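PDB 4PE6: putative ABC transporter from Thermobispora bispora, which probably binds a sugar-like solute for an ABC transporter, and is seen here holding a four-carbon sugar acid. Local coordinates for residues A[33-36]-A[37-41]. Residues are numbered along the deposited sequence; the frame is centred on the assembly and turned at random. Where two conformers were deposited one is given.
Sequences RQTM and IAKFE. With LTH ((2R,3S)-2,3,4-trihydroxybutanoic acid), chain C.
Thr-35 lays its methyl along the aliphatic part of Lys-39, one turn further on, with CG2 4.0 Å from the lysine CG; the two side chains run side by side. A bend at chi2 (-66°) keeps the lysine chain alongside this methyl as far as CE, and its NZ goes on to a salt bridge with Glu-307. On another face of the helix, the terminal methyl CE of selenomethionine Met-36, in one of its two conformers and so only tentatively, comes to 3.6 Å from CD1 of Ile-37. Four successive i to i+4 backbone bonds join 33-36 to 37-41, the straightest from Lys-39 N to Thr-35 O (2.9 Å, 171°). The end of Arg-33 leads away from 37-41, to the bound trihydroxybutanoic acid: NE donates to carboxylate O and to hydroxyl O2 of the ligand, each at 3.0 Å, and NH2 adds a weak bond to O2. The carboxylate carbon lies in plane at the guanidinium edge, while NH1 is held by Asn-25. A leucine in place of Arg-33 would probably cost the ligand these bonds and Asn-25 OD1 the NH1 donor. Within the beta-alpha-beta unit of strands 20-25 and 55-60, helix 31-49 brings Arg-33 to the pocket and sets Ile-37 and Phe-40 against Leu-23 and Val-58 of those strands.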
loop_
_atom_site.group_PDB
_atom_site.type_symbol
_atom_site.label_atom_id
_atom_site.label_comp_id
_atom_site.label_asym_id
_atom_site.label_seq_id
_atom_site.Cartn_x
_atom_site.Cartn_y
_atom_site.Cartn_z
ATOM N N ARG A 33 6.433 1.378 -1.220
ATOM C CA ARG A 33 6.831 0.329 -2.149
ATOM C C ARG A 33 8.251 -0.146 -1.864
ATOM O O ARG A 33 8.570 -1.312 -2.050
ATOM C CB ARG A 33 6.725 0.815 -3.586
ATOM C CG ARG A 33 5.309 1.034 -4.094
ATOM C CD ARG A 33 4.524 -0.268 -4.323
ATOM N NE ARG A 33 3.193 0.077 -4.806
ATOM C CZ ARG A 33 2.691 -0.206 -6.020
ATOM N NH1 ARG A 33 3.350 -0.908 -6.898
ATOM N NH2 ARG A 33 1.483 0.219 -6.336
ATOM N N GLN A 34 9.090 0.778 -1.417
ATOM C CA GLN A 34 10.444 0.420 -1.022
ATOM C C GLN A 34 10.473 -0.466 0.223
ATOM O O GLN A 34 11.243 -1.406 0.271
ATOM C CB GLN A 34 11.304 1.663 -0.880
ATOM C CG GLN A 34 11.752 2.108 -2.257
ATOM C CD GLN A 34 12.058 3.566 -2.346
ATOM O OE1 GLN A 34 12.543 4.172 -1.394
ATOM N NE2 GLN A 34 11.773 4.152 -3.503
ATOM N N THR A 35 9.594 -0.215 1.184
ATOM C CA THR A 35 9.494 -1.087 2.338
ATOM C C THR A 35 8.925 -2.444 1.898
ATOM O O THR A 35 9.377 -3.505 2.354
ATOM C CB THR A 35 8.646 -0.460 3.452
ATOM O OG1 THR A 35 9.331 0.673 3.989
ATOM C CG2 THR A 35 8.402 -1.466 4.574
HETATM N N MSE A 36 7.954 -2.418 0.991
HETATM C CA MSE A 36 7.346 -3.659 0.510
HETATM C C MSE A 36 8.381 -4.567 -0.104
HETATM O O MSE A 36 8.382 -5.767 0.152
HETATM C CB MSE A 36 6.234 -3.294 -0.476
HETATM C CG MSE A 36 5.847 -4.516 -1.272
HETATM SE SE MSE A 36 4.726 -3.907 -2.761
HETATM C CE MSE A 36 6.241 -3.787 -4.000
ATOM N N ILE A 37 9.279 -4.001 -0.909
ATOM C CA ILE A 37 10.384 -4.768 -1.507
ATOM C C ILE A 37 11.385 -5.253 -0.452
ATOM O O ILE A 37 11.769 -6.428 -0.438
ATOM C CB ILE A 37 11.097 -3.948 -2.614
ATOM C CG1 ILE A 37 10.122 -3.731 -3.794
ATOM C CG2 ILE A 37 12.395 -4.612 -3.070
ATOM C CD1 ILE A 37 9.608 -4.999 -4.436
ATOM N N ALA A 38 11.761 -4.354 0.440
ATOM C CA ALA A 38 12.722 -4.687 1.489
ATOM C C ALA A 38 12.223 -5.857 2.360
ATOM O O ALA A 38 12.966 -6.800 2.606
ATOM C CB ALA A 38 13.050 -3.452 2.303
ATOM N N LYS A 39 10.957 -5.842 2.779
ATOM C CA LYS A 39 10.411 -6.933 3.581
ATOM C C LYS A 39 10.379 -8.252 2.805
ATOM O O LYS A 39 10.703 -9.294 3.366
ATOM C CB LYS A 39 9.007 -6.592 4.092
ATOM C CG LYS A 39 8.940 -5.383 5.002
ATOM C CD LYS A 39 9.668 -5.620 6.317
ATOM C CE LYS A 39 9.772 -4.334 7.119
ATOM N NZ LYS A 39 9.970 -4.646 8.552
ATOM N N PHE A 40 9.998 -8.208 1.517
ATOM C CA PHE A 40 10.055 -9.385 0.671
ATOM C C PHE A 40 11.463 -9.935 0.571
ATOM O O PHE A 40 11.671 -11.135 0.678
ATOM C CB PHE A 40 9.563 -9.099 -0.764
ATOM C CG PHE A 40 9.790 -10.259 -1.702
ATOM C CD1 PHE A 40 8.946 -11.368 -1.669
ATOM C CD2 PHE A 40 10.863 -10.268 -2.576
ATOM C CE1 PHE A 40 9.151 -12.439 -2.525
ATOM C CE2 PHE A 40 11.085 -11.335 -3.424
ATOM C CZ PHE A 40 10.224 -12.432 -3.387
ATOM N N GLU A 41 12.431 -9.060 0.326
ATOM C CA GLU A 41 13.789 -9.511 0.114
ATOM C C GLU A 41 14.395 -10.098 1.399
ATOM O O GLU A 41 15.081 -11.115 1.353
ATOM C CB GLU A 41 14.648 -8.371 -0.417
ATOM C CG GLU A 41 14.416 -8.101 -1.887
ATOM C CD GLU A 41 15.198 -6.907 -2.399
ATOM O OE1 GLU A 41 15.523 -6.009 -1.597
ATOM O OE2 GLU A 41 15.452 -6.857 -3.617
HETATM O O1 LTH C . 1.127 3.133 -1.301
HETATM C C1 LTH C . 1.247 2.286 -2.261
HETATM O O LTH C . 2.119 2.309 -3.157
HETATM C C2 LTH C . 0.295 1.065 -2.280
HETATM O O2 LTH C . 0.527 0.242 -3.451
HETATM C C3 LTH C . -1.160 1.483 -2.298
HETATM O O3 LTH C . -1.417 2.291 -3.445
HETATM C C4 LTH C . -2.040 0.220 -2.384
HETATM O O4 LTH C . -1.821 -0.506 -1.146
#